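Local coordinates for protein rhodopsin (Todarodes pacificus, PDB 2Z73) that detects light through bound retinal, whose 11-cis to all-trans isomerization switches the receptor on to signal through G proteins and phospholipase C, at residues A[31-42]-A[92-100]; A[49-60]-A[73-84]. All blocks are in the same frame, centred on the assembly; numbering follows the deposited sequence.

Both contacts join the first transmembrane helix, 31-61, to the second, which is broken into helices 70-87 and 91-97. Both are partly buried, and the pairing is antiparallel in both. Contact 1 lies at the extracellular end, its centre about 24 Å from that of the chain. Contact 2 lies nearer the middle, its centre about 11 Å from that of the chain. Their centres are about 25 Å apart, and contact 2 is nested inside the loop closed by contact 1. The chemistry follows the position. Contact 1 has a salt bridge and a water at its outer end, with packing below. Contact 2 is mainly apolar, with buried Asn52 packed against Asp80 and lipid-like chains along its flanks.

Contact 1 of 2, residues A[31-42]-A[92-100]; sequences DAVYYSLGIFIG and MTISCFLKK
Lys99 and Asp31 form a salt bridge at the outer end of the contact. Lys99 NZ lies 3.1 Å from Asp31 OD1 and meets it from above the carboxylate plane, 48° out of it. The lysine chain bends at chi2 and chi3 on its way there. Its CG passes over one face of the Tyr34 ring, 3.7 Å from the ring centroid, as a CH-pi contact. Tyr34 OH is hydrogen-bonded to Gln28 NE2. It also has a weak bond to a water that donates to Lys99 O.

Lys99 has positive phi and closes helix 91-97 with a Schellman motif. The contact joins the start of transmembrane helix 1 to the extracellular end of helix 2. The two segments run nearly antiparallel, with axes 7.8 Å apart.

Gly38 permits the close approach. Its CA is 4.0 Å from the CA of Thr93, and Cys96 CB packs 3.7 Å from Gly38 CA. Thr93 OG1 lies 3.3 Å from Gly38 O, a weak hydrogen bond at best; Gly88 O, also a weak partner, competes for the proton.

On one flank Phe97 CD1 touches Tyr35 CD2 at 3.9 Å. The CG1 of Ile39 meets the Phe97 ring at its edge, in plane. Deeper in, Ile41 CG1 lies 3.9 Å from Met92 SD. The two side chains cross at about a right angle, and Met92 also touches Met302.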
loop_
_atom_site.group_PDB
_atom_site.type_symbol
_atom_site.label_atom_id
_atom_site.label_comp_id
_atom_site.label_asym_id
_atom_site.label_seq_id
_atom_site.Cartn_x
_atom_site.Cartn_y
_atom_site.Cartn_z
ATOM N N ASP A 31 30.998 -0.404 6.663
ATOM C CA ASP A 31 30.782 -0.027 5.270
ATOM C C ASP A 31 29.816 -0.986 4.578
ATOM O O ASP A 31 28.867 -0.565 3.913
ATOM C CB ASP A 31 32.102 -0.037 4.505
ATOM C CG ASP A 31 33.069 1.019 4.987
ATOM O OD1 ASP A 31 32.737 1.756 5.936
ATOM O OD2 ASP A 31 34.174 1.110 4.412
ATOM N N ALA A 32 30.070 -2.280 4.732
ATOM C CA ALA A 32 29.248 -3.297 4.110
ATOM C C ALA A 32 27.775 -3.105 4.411
ATOM O O ALA A 32 26.922 -3.464 3.599
ATOM C CB ALA A 32 29.697 -4.673 4.567
ATOM N N VAL A 33 27.470 -2.540 5.574
ATOM C CA VAL A 33 26.078 -2.336 5.950
ATOM C C VAL A 33 25.455 -1.187 5.168
ATOM O O VAL A 33 24.284 -1.244 4.781
ATOM C CB VAL A 33 25.933 -2.035 7.452
ATOM C CG1 VAL A 33 24.467 -1.793 7.792
ATOM C CG2 VAL A 33 26.485 -3.190 8.269
ATOM N N TYR A 34 26.235 -0.138 4.956
ATOM C CA TYR A 34 25.757 1.012 4.214
ATOM C C TYR A 34 25.525 0.598 2.776
ATOM O O TYR A 34 24.500 0.934 2.183
ATOM C CB TYR A 34 26.784 2.140 4.235
ATOM C CG TYR A 34 26.820 2.944 5.506
ATOM C CD1 TYR A 34 27.889 2.827 6.398
ATOM C CD2 TYR A 34 25.815 3.878 5.786
ATOM C CE1 TYR A 34 27.963 3.632 7.539
ATOM C CE2 TYR A 34 25.877 4.684 6.916
ATOM C CZ TYR A 34 26.954 4.564 7.789
ATOM O OH TYR A 34 27.035 5.389 8.884
ATOM N N TYR A 35 26.495 -0.134 2.231
ATOM C CA TYR A 35 26.449 -0.617 0.853
ATOM C C TYR A 35 25.274 -1.559 0.604
ATOM O O TYR A 35 24.603 -1.477 -0.426
ATOM C CB TYR A 35 27.773 -1.304 0.517
ATOM C CG TYR A 35 28.947 -0.358 0.644
ATOM C CD1 TYR A 35 30.247 -0.832 0.838
ATOM C CD2 TYR A 35 28.748 1.022 0.599
ATOM C CE1 TYR A 35 31.316 0.055 0.990
ATOM C CE2 TYR A 35 29.804 1.910 0.747
ATOM C CZ TYR A 35 31.083 1.426 0.944
ATOM O OH TYR A 35 32.112 2.327 1.113
ATOM N N SER A 36 25.021 -2.448 1.552
ATOM C CA SER A 36 23.925 -3.366 1.409
ATOM C C SER A 36 22.626 -2.579 1.470
ATOM O O SER A 36 21.692 -2.837 0.707
ATOM C CB SER A 36 23.966 -4.411 2.522
ATOM O OG SER A 36 25.171 -5.143 2.438
ATOM N N LEU A 37 22.571 -1.610 2.374
ATOM C CA LEU A 37 21.368 -0.799 2.517
ATOM C C LEU A 37 21.034 -0.077 1.209
ATOM O O LEU A 37 19.891 -0.092 0.759
ATOM C CB LEU A 37 21.542 0.217 3.658
ATOM C CG LEU A 37 21.393 -0.346 5.079
ATOM C CD1 LEU A 37 21.585 0.760 6.108
ATOM C CD2 LEU A 37 20.006 -0.962 5.231
ATOM N N GLY A 38 22.046 0.539 0.602
ATOM C CA GLY A 38 21.849 1.247 -0.648
ATOM C C GLY A 38 21.425 0.307 -1.761
ATOM O O GLY A 38 20.501 0.599 -2.516
ATOM N N ILE A 39 22.101 -0.830 -1.869
ATOM C CA ILE A 39 21.763 -1.800 -2.893
ATOM C C ILE A 39 20.342 -2.267 -2.660
ATOM O O ILE A 39 19.552 -2.391 -3.588
ATOM C CB ILE A 39 22.709 -3.007 -2.842
ATOM C CG1 ILE A 39 24.106 -2.571 -3.298
ATOM C CG2 ILE A 39 22.146 -4.155 -3.681
ATOM C CD1 ILE A 39 25.181 -3.619 -3.118
ATOM N N PHE A 40 20.019 -2.516 -1.402
ATOM C CA PHE A 40 18.691 -2.991 -1.051
ATOM C C PHE A 40 17.584 -2.054 -1.526
ATOM O O PHE A 40 16.737 -2.437 -2.348
ATOM C CB PHE A 40 18.568 -3.172 0.462
ATOM C CG PHE A 40 17.238 -3.700 0.885
ATOM C CD1 PHE A 40 16.975 -5.057 0.819
ATOM C CD2 PHE A 40 16.231 -2.832 1.290
ATOM C CE1 PHE A 40 15.723 -5.547 1.148
ATOM C CE2 PHE A 40 14.975 -3.307 1.621
ATOM C CZ PHE A 40 14.718 -4.668 1.549
ATOM N N ILE A 41 17.592 -0.829 -1.000
ATOM C CA ILE A 41 16.570 0.149 -1.351
ATOM C C ILE A 41 16.564 0.482 -2.847
ATOM O O ILE A 41 15.520 0.813 -3.405
ATOM C CB ILE A 41 16.726 1.434 -0.509
ATOM C CG1 ILE A 41 15.394 2.179 -0.461
ATOM C CG2 ILE A 41 17.812 2.313 -1.081
ATOM C CD1 ILE A 41 14.222 1.323 0.076
ATOM N N GLY A 42 17.733 0.376 -3.483
ATOM C CA GLY A 42 17.841 0.634 -4.904
ATOM C C GLY A 42 17.051 -0.406 -5.676
ATOM O O GLY A 42 16.403 -0.104 -6.685
ATOM N N MET A 92 18.291 7.953 -1.244
ATOM C CA MET A 92 18.833 7.096 -0.194
ATOM C C MET A 92 20.032 6.304 -0.680
ATOM O O MET A 92 21.105 6.352 -0.078
ATOM C CB MET A 92 17.773 6.138 0.353
ATOM C CG MET A 92 18.233 5.428 1.630
ATOM S SD MET A 92 17.069 4.250 2.375
ATOM C CE MET A 92 18.055 3.646 3.687
ATOM N N THR A 93 19.852 5.578 -1.772
ATOM C CA THR A 93 20.920 4.772 -2.328
ATOM C C THR A 93 22.231 5.538 -2.434
ATOM O O THR A 93 23.270 5.042 -2.003
ATOM C CB THR A 93 20.522 4.231 -3.706
ATOM O OG1 THR A 93 19.298 3.502 -3.575
ATOM C CG2 THR A 93 21.610 3.309 -4.276
ATOM N N ILE A 94 22.191 6.742 -3.002
ATOM C CA ILE A 94 23.406 7.538 -3.145
ATOM C C ILE A 94 23.932 7.932 -1.768
ATOM O O ILE A 94 25.136 7.924 -1.535
ATOM C CB ILE A 94 23.156 8.801 -4.008
ATOM C CG1 ILE A 94 22.946 8.391 -5.465
ATOM C CG2 ILE A 94 24.330 9.766 -3.920
ATOM C CD1 ILE A 94 24.116 7.662 -6.068
ATOM N N SER A 95 23.021 8.262 -0.856
ATOM C CA SER A 95 23.403 8.644 0.491
ATOM C C SER A 95 24.150 7.518 1.176
ATOM O O SER A 95 25.162 7.746 1.842
ATOM C CB SER A 95 22.175 9.016 1.315
ATOM O OG SER A 95 21.788 10.343 1.035
ATOM N N CYS A 96 23.655 6.299 1.010
ATOM C CA CYS A 96 24.311 5.155 1.623
ATOM C C CYS A 96 25.733 4.984 1.109
ATOM O O CYS A 96 26.679 4.995 1.893
ATOM C CB CYS A 96 23.503 3.879 1.375
ATOM S SG CYS A 96 21.980 3.778 2.345
ATOM N N PHE A 97 25.896 4.847 -0.205
ATOM C CA PHE A 97 27.230 4.664 -0.781
ATOM C C PHE A 97 28.261 5.699 -0.382
ATOM O O PHE A 97 29.444 5.496 -0.612
ATOM C CB PHE A 97 27.160 4.599 -2.305
ATOM C CG PHE A 97 26.340 3.460 -2.820
ATOM C CD1 PHE A 97 26.321 2.240 -2.150
ATOM C CD2 PHE A 97 25.591 3.604 -3.977
ATOM C CE1 PHE A 97 25.560 1.177 -2.626
ATOM C CE2 PHE A 97 24.827 2.550 -4.462
ATOM C CZ PHE A 97 24.808 1.335 -3.787
ATOM N N LEU A 98 27.819 6.805 0.209
ATOM C CA LEU A 98 28.734 7.863 0.646
ATOM C C LEU A 98 28.719 7.913 2.159
ATOM O O LEU A 98 29.432 8.709 2.784
ATOM C CB LEU A 98 28.292 9.226 0.103
ATOM C CG LEU A 98 28.341 9.422 -1.408
ATOM C CD1 LEU A 98 27.673 10.744 -1.754
ATOM C CD2 LEU A 98 29.798 9.386 -1.887
ATOM N N LYS A 99 27.881 7.069 2.743
ATOM C CA LYS A 99 27.742 7.006 4.189
ATOM C C LYS A 99 27.321 8.361 4.739
ATOM O O LYS A 99 27.723 8.736 5.834
ATOM C CB LYS A 99 29.061 6.545 4.803
ATOM C CG LYS A 99 29.433 5.131 4.350
ATOM C CD LYS A 99 30.917 4.944 4.107
ATOM C CE LYS A 99 31.706 4.953 5.391
ATOM N NZ LYS A 99 33.143 4.680 5.118
ATOM N N LYS A 100 26.499 9.087 3.977
ATOM C CA LYS A 100 26.023 10.403 4.389
ATOM C C LYS A 100 24.931 10.966 3.477
ATOM O O LYS A 100 24.946 10.721 2.275
ATOM C CB LYS A 100 27.196 11.383 4.428
ATOM C CG LYS A 100 26.816 12.785 4.857
ATOM C CD LYS A 100 28.045 13.607 5.234
ATOM C CE LYS A 100 28.831 12.939 6.359
ATOM N NZ LYS A 100 27.967 12.628 7.529
HETATM O O HOH W 1 25.698 8.366 8.266
#

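Contact 2 of 2, residues A[49-60]-A[73-84]; sequences CGGNGIVIYLFT and IINLAFSDFTFS. With TWT (docosane), chain G; PLM (palmitic acid), chain E; BOG (octyl beta-D-glucopyranoside), chain C.
This contact is the pairing of transmembrane helices 1 and 2 in the seven-helix bundle of an opsin. The segments are antiparallel, with axes 8.4 Å apart and a signed crossing angle of -156°.

Asn52 is a knob in a hole formed by Ala77, Asp80, Phe81 and Ser84. Its CB lies 3.4 Å from Ala77 O. Its ND2 packs 3.2 Å from Asp80 CB. The amide and carboxylate planes are 58° apart. The main polar partner of ND2 is Ala308 O, so this side chain also ties helix 1 to the seventh transmembrane region. Asp80 OD2 is hydrogen-bonded to Ser122 OG on helix 104-138.

With CG anti to the backbone N (chi1 177°), the Phe81 ring is brought alongside Cys49. Cys49 SG sits over one face of the ring, 4.2 Å from its centroid, in a sulfur-aromatic contact. The palmitic acid chain covers the opposite face with C9. The edge of the ring meets Asn52 CB.

Ala77 gives a small surface at the middle. Its CB touches Ile56 CG1 at 3.5 Å. Ile56 CG2 turns to the palmitic acid.

Near the cytoplasmic end, Ile73 CG2 stands almost directly over the centre of the Phe59 ring, 3.9 Å from the centroid. Ile73 CD1 reaches Phe59 CE2 at 3.5 Å and also borders the octyl glucoside tail. Thr60 CG2 meets Ile74 CD1 beside it.

The helix 1 asparagine and helix 2 aspartate are hallmark positions of class A G-protein-coupled receptors; here they pack together while their polar ends go to other parts of the bundle.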
loop_
_atom_site.group_PDB
_atom_site.type_symbol
_atom_site.label_atom_id
_atom_site.label_comp_id
_atom_site.label_asym_id
_atom_site.label_seq_id
_atom_site.Cartn_x
_atom_site.Cartn_y
_atom_site.Cartn_z
ATOM N N CYS A 49 9.122 0.687 -9.013
ATOM C CA CYS A 49 8.754 1.507 -10.171
ATOM C C CYS A 49 8.412 0.602 -11.349
ATOM O O CYS A 49 7.464 0.857 -12.085
ATOM C CB CYS A 49 9.899 2.454 -10.555
ATOM S SG CYS A 49 10.343 3.659 -9.285
ATOM N N GLY A 50 9.185 -0.464 -11.517
ATOM C CA GLY A 50 8.918 -1.376 -12.606
ATOM C C GLY A 50 7.536 -1.986 -12.478
ATOM O O GLY A 50 6.675 -1.815 -13.356
ATOM N N GLY A 51 7.312 -2.686 -11.370
ATOM C CA GLY A 51 6.027 -3.320 -11.150
ATOM C C GLY A 51 4.832 -2.387 -11.095
ATOM O O GLY A 51 3.783 -2.677 -11.660
ATOM N N ASN A 52 4.967 -1.261 -10.418
ATOM C CA ASN A 52 3.839 -0.353 -10.325
ATOM C C ASN A 52 3.554 0.327 -11.647
ATOM O O ASN A 52 2.405 0.668 -11.940
ATOM C CB ASN A 52 4.066 0.679 -9.214
ATOM C CG ASN A 52 3.870 0.084 -7.819
ATOM O OD1 ASN A 52 2.801 -0.438 -7.486
ATOM N ND2 ASN A 52 4.906 0.166 -7.001
ATOM N N GLY A 53 4.596 0.524 -12.451
ATOM C CA GLY A 53 4.395 1.148 -13.749
ATOM C C GLY A 53 3.539 0.224 -14.603
ATOM O O GLY A 53 2.601 0.653 -15.266
ATOM N N ILE A 54 3.869 -1.062 -14.566
ATOM C CA ILE A 54 3.139 -2.047 -15.333
ATOM C C ILE A 54 1.658 -2.077 -14.983
ATOM O O ILE A 54 0.813 -2.138 -15.872
ATOM C CB ILE A 54 3.714 -3.447 -15.121
ATOM C CG1 ILE A 54 5.177 -3.470 -15.554
ATOM C CG2 ILE A 54 2.899 -4.459 -15.898
ATOM C CD1 ILE A 54 5.811 -4.839 -15.498
ATOM N N VAL A 55 1.334 -2.047 -13.695
ATOM C CA VAL A 55 -0.063 -2.076 -13.310
ATOM C C VAL A 55 -0.741 -0.816 -13.823
ATOM O O VAL A 55 -1.804 -0.889 -14.442
ATOM C CB VAL A 55 -0.256 -2.250 -11.752
ATOM C CG1 VAL A 55 0.873 -1.594 -11.005
ATOM C CG2 VAL A 55 -1.598 -1.671 -11.310
ATOM N N ILE A 56 -0.120 0.335 -13.613
ATOM C CA ILE A 56 -0.703 1.575 -14.110
ATOM C C ILE A 56 -0.875 1.536 -15.634
ATOM O O ILE A 56 -1.920 1.928 -16.156
ATOM C CB ILE A 56 0.160 2.796 -13.769
ATOM C CG1 ILE A 56 0.238 2.984 -12.250
ATOM C CG2 ILE A 56 -0.424 4.038 -14.449
ATOM C CD1 ILE A 56 1.071 4.185 -11.834
ATOM N N TYR A 57 0.153 1.070 -16.339
ATOM C CA TYR A 57 0.105 0.987 -17.796
ATOM C C TYR A 57 -1.006 0.047 -18.226
ATOM O O TYR A 57 -1.931 0.459 -18.921
ATOM C CB TYR A 57 1.454 0.501 -18.350
ATOM C CG TYR A 57 1.498 0.322 -19.859
ATOM C CD1 TYR A 57 1.564 -0.950 -20.426
ATOM C CD2 TYR A 57 1.471 1.423 -20.716
ATOM C CE1 TYR A 57 1.602 -1.122 -21.797
ATOM C CE2 TYR A 57 1.503 1.260 -22.090
ATOM C CZ TYR A 57 1.570 -0.015 -22.624
ATOM O OH TYR A 57 1.603 -0.193 -23.991
ATOM N N LEU A 58 -0.919 -1.210 -17.795
ATOM C CA LEU A 58 -1.922 -2.215 -18.139
ATOM C C LEU A 58 -3.355 -1.862 -17.714
ATOM O O LEU A 58 -4.288 -2.008 -18.504
ATOM C CB LEU A 58 -1.525 -3.572 -17.546
ATOM C CG LEU A 58 -0.923 -4.603 -18.508
ATOM C CD1 LEU A 58 -0.096 -3.924 -19.585
ATOM C CD2 LEU A 58 -0.078 -5.598 -17.728
ATOM N N PHE A 59 -3.538 -1.389 -16.483
ATOM C CA PHE A 59 -4.888 -1.058 -16.034
ATOM C C PHE A 59 -5.533 0.131 -16.747
ATOM O O PHE A 59 -6.736 0.115 -16.995
ATOM C CB PHE A 59 -4.930 -0.856 -14.510
ATOM C CG PHE A 59 -5.222 -2.123 -13.735
ATOM C CD1 PHE A 59 -4.229 -3.074 -13.510
ATOM C CD2 PHE A 59 -6.501 -2.371 -13.245
ATOM C CE1 PHE A 59 -4.509 -4.254 -12.807
ATOM C CE2 PHE A 59 -6.790 -3.544 -12.544
ATOM C CZ PHE A 59 -5.794 -4.487 -12.324
ATOM N N THR A 60 -4.757 1.156 -17.084
ATOM C CA THR A 60 -5.341 2.295 -17.787
ATOM C C THR A 60 -5.557 2.015 -19.276
ATOM O O THR A 60 -6.354 2.690 -19.918
ATOM C CB THR A 60 -4.465 3.569 -17.695
ATOM O OG1 THR A 60 -3.108 3.240 -17.993
ATOM C CG2 THR A 60 -4.553 4.195 -16.324
ATOM N N ILE A 73 -7.059 0.787 -7.738
ATOM C CA ILE A 73 -5.855 -0.005 -7.990
ATOM C C ILE A 73 -4.781 0.868 -8.632
ATOM O O ILE A 73 -3.607 0.809 -8.265
ATOM C CB ILE A 73 -6.139 -1.210 -8.933
ATOM C CG1 ILE A 73 -6.819 -2.340 -8.158
ATOM C CG2 ILE A 73 -4.837 -1.730 -9.539
ATOM C CD1 ILE A 73 -7.176 -3.552 -9.020
ATOM N N ILE A 74 -5.197 1.681 -9.594
ATOM C CA ILE A 74 -4.267 2.557 -10.269
ATOM C C ILE A 74 -3.711 3.557 -9.266
ATOM O O ILE A 74 -2.497 3.757 -9.177
ATOM C CB ILE A 74 -4.960 3.277 -11.462
ATOM C CG1 ILE A 74 -5.253 2.249 -12.567
ATOM C CG2 ILE A 74 -4.071 4.394 -12.017
ATOM C CD1 ILE A 74 -6.110 2.763 -13.695
ATOM N N ASN A 75 -4.606 4.174 -8.501
ATOM C CA ASN A 75 -4.211 5.157 -7.500
ATOM C C ASN A 75 -3.181 4.551 -6.539
ATOM O O ASN A 75 -2.202 5.208 -6.168
ATOM C CB ASN A 75 -5.438 5.645 -6.721
ATOM C CG ASN A 75 -5.089 6.723 -5.713
ATOM O OD1 ASN A 75 -4.733 7.842 -6.084
ATOM N ND2 ASN A 75 -5.177 6.390 -4.434
ATOM N N LEU A 76 -3.417 3.299 -6.147
ATOM C CA LEU A 76 -2.522 2.582 -5.243
ATOM C C LEU A 76 -1.148 2.411 -5.907
ATOM O O LEU A 76 -0.108 2.612 -5.278
ATOM C CB LEU A 76 -3.097 1.201 -4.933
ATOM C CG LEU A 76 -2.919 0.592 -3.545
ATOM C CD1 LEU A 76 -3.181 -0.904 -3.632
ATOM C CD2 LEU A 76 -1.516 0.843 -3.009
ATOM N N ALA A 77 -1.152 2.032 -7.183
ATOM C CA ALA A 77 0.087 1.831 -7.915
ATOM C C ALA A 77 0.861 3.135 -8.083
ATOM O O ALA A 77 2.090 3.130 -8.050
ATOM C CB ALA A 77 -0.200 1.215 -9.268
ATOM N N PHE A 78 0.154 4.246 -8.276
ATOM C CA PHE A 78 0.826 5.537 -8.438
ATOM C C PHE A 78 1.497 5.847 -7.103
ATOM O O PHE A 78 2.638 6.316 -7.049
ATOM C CB PHE A 78 -0.182 6.648 -8.758
ATOM C CG PHE A 78 0.447 8.002 -8.933
ATOM C CD1 PHE A 78 0.689 8.514 -10.198
ATOM C CD2 PHE A 78 0.845 8.747 -7.827
ATOM C CE1 PHE A 78 1.321 9.741 -10.362
ATOM C CE2 PHE A 78 1.481 9.980 -7.985
ATOM C CZ PHE A 78 1.719 10.474 -9.251
ATOM N N SER A 79 0.759 5.576 -6.035
ATOM C CA SER A 79 1.228 5.784 -4.691
ATOM C C SER A 79 2.504 4.992 -4.455
ATOM O O SER A 79 3.533 5.540 -4.056
ATOM C CB SER A 79 0.154 5.328 -3.700
ATOM O OG SER A 79 0.545 5.538 -2.360
ATOM N N ASP A 80 2.442 3.694 -4.708
ATOM C CA ASP A 80 3.593 2.825 -4.507
ATOM C C ASP A 80 4.722 3.150 -5.470
ATOM O O ASP A 80 5.912 3.002 -5.139
ATOM C CB ASP A 80 3.160 1.372 -4.635
ATOM C CG ASP A 80 2.187 0.972 -3.551
ATOM O OD1 ASP A 80 1.541 -0.095 -3.674
ATOM O OD2 ASP A 80 2.074 1.728 -2.570
ATOM N N PHE A 81 4.366 3.606 -6.663
ATOM C CA PHE A 81 5.381 3.970 -7.632
ATOM C C PHE A 81 6.243 5.106 -7.069
ATOM O O PHE A 81 7.461 4.981 -6.978
ATOM C CB PHE A 81 4.748 4.452 -8.941
ATOM C CG PHE A 81 5.764 4.906 -9.952
ATOM C CD1 PHE A 81 6.416 3.987 -10.759
ATOM C CD2 PHE A 81 6.123 6.248 -10.043
ATOM C CE1 PHE A 81 7.408 4.396 -11.631
ATOM C CE2 PHE A 81 7.117 6.669 -10.916
ATOM C CZ PHE A 81 7.761 5.743 -11.712
ATOM N N THR A 82 5.581 6.203 -6.699
ATOM C CA THR A 82 6.239 7.389 -6.167
ATOM C C THR A 82 7.031 7.095 -4.897
ATOM O O THR A 82 8.086 7.679 -4.670
ATOM C CB THR A 82 5.217 8.521 -5.843
ATOM O OG1 THR A 82 4.237 8.604 -6.881
ATOM C CG2 THR A 82 5.924 9.870 -5.732
ATOM N N PHE A 83 6.511 6.209 -4.057
ATOM C CA PHE A 83 7.213 5.864 -2.822
ATOM C C PHE A 83 8.561 5.246 -3.187
ATOM O O PHE A 83 9.616 5.677 -2.730
ATOM C CB PHE A 83 6.409 4.841 -2.023
ATOM C CG PHE A 83 6.918 4.631 -0.632
ATOM C CD1 PHE A 83 6.320 5.288 0.438
ATOM C CD2 PHE A 83 8.003 3.795 -0.391
ATOM C CE1 PHE A 83 6.793 5.120 1.731
ATOM C CE2 PHE A 83 8.489 3.616 0.896
ATOM C CZ PHE A 83 7.884 4.277 1.963
ATOM N N SER A 84 8.503 4.219 -4.024
ATOM C CA SER A 84 9.692 3.513 -4.454
ATOM C C SER A 84 10.694 4.425 -5.163
ATOM O O SER A 84 11.906 4.287 -4.961
ATOM C CB SER A 84 9.295 2.352 -5.374
ATOM O OG SER A 84 8.276 1.554 -4.766
HETATM C C1 TWT G . 3.879 -7.245 -12.035
HETATM C C2 TWT G . 5.216 -7.946 -11.971
HETATM C C3 TWT G . 6.258 -6.929 -11.548
HETATM C C4 TWT G . 7.664 -7.535 -11.458
HETATM C C5 TWT G . 8.572 -6.385 -11.020
HETATM C C6 TWT G . 9.865 -6.320 -11.817
HETATM C C7 TWT G . 9.870 -4.973 -12.564
HETATM C C8 TWT G . 10.340 -5.203 -13.993
HETATM C C9 TWT G . 11.545 -4.320 -14.367
HETATM C C10 TWT G . 12.754 -5.206 -14.117
HETATM C C11 TWT G . 13.445 -5.805 -15.343
HETATM C C12 TWT G . 14.802 -6.107 -14.742
HETATM C C13 TWT G . 15.884 -6.741 -15.607
HETATM C C14 TWT G . 17.084 -6.213 -14.839
HETATM C C15 TWT G . 18.454 -6.196 -15.491
HETATM C C16 TWT G . 19.271 -5.693 -14.303
HETATM C C17 TWT G . 20.685 -6.139 -14.211
HETATM C C18 TWT G . 21.366 -4.864 -13.709
HETATM C C19 TWT G . 22.865 -4.984 -13.502
HETATM C C20 TWT G . 23.308 -3.605 -13.006
HETATM C C21 TWT G . 24.804 -3.569 -12.751
HETATM C C22 TWT G . 25.166 -2.169 -12.262
HETATM C C1 PLM E . -2.148 7.966 -20.841
HETATM O O2 PLM E . -1.479 7.919 -21.866
HETATM C C2 PLM E . -1.884 6.940 -19.735
HETATM C C3 PLM E . -1.435 7.564 -18.407
HETATM C C4 PLM E . -0.084 7.001 -17.979
HETATM C C5 PLM E . 0.246 7.375 -16.562
HETATM C C6 PLM E . 1.592 6.803 -16.189
HETATM C C7 PLM E . 2.186 7.567 -15.026
HETATM C C8 PLM E . 3.565 7.024 -14.618
HETATM C C9 PLM E . 3.963 7.468 -13.209
HETATM C CA PLM E . 4.786 8.735 -13.209
HETATM C CB PLM E . 4.614 9.478 -11.900
HETATM C CC PLM E . 5.708 10.509 -11.699
HETATM C CD PLM E . 5.520 11.247 -10.390
HETATM C CE PLM E . 6.827 11.334 -9.640
HETATM C CF PLM E . 7.287 12.767 -9.433
HETATM C CG PLM E . 8.608 12.824 -8.673
HETATM C C1 BOG C . -14.886 -6.026 -11.580
HETATM O O1 BOG C . -14.471 -5.910 -10.287
HETATM C C2 BOG C . -14.617 -7.488 -11.828
HETATM O O2 BOG C . -13.191 -7.853 -11.685
HETATM C C3 BOG C . -15.080 -7.626 -13.207
HETATM O O3 BOG C . -14.855 -8.969 -13.442
HETATM C C4 BOG C . -16.604 -7.211 -13.311
HETATM O O4 BOG C . -17.056 -7.343 -14.623
HETATM C C5 BOG C . -16.814 -5.780 -13.045
HETATM O O5 BOG C . -16.348 -5.664 -11.706
HETATM C C6 BOG C . -18.342 -5.362 -13.133
HETATM O O6 BOG C . -18.473 -3.866 -12.859
HETATM C "C1'" BOG C . -13.826 -4.669 -10.349
HETATM C "C2'" BOG C . -13.688 -4.363 -8.943
HETATM C "C3'" BOG C . -12.217 -4.156 -8.817
HETATM C "C4'" BOG C . -11.982 -4.720 -7.534
HETATM C "C5'" BOG C . -10.620 -4.249 -7.184
HETATM C "C6'" BOG C . -10.178 -5.299 -6.323
HETATM C "C7'" BOG C . -8.797 -4.871 -6.033
HETATM C "C8'" BOG C . -8.167 -6.124 -5.765
#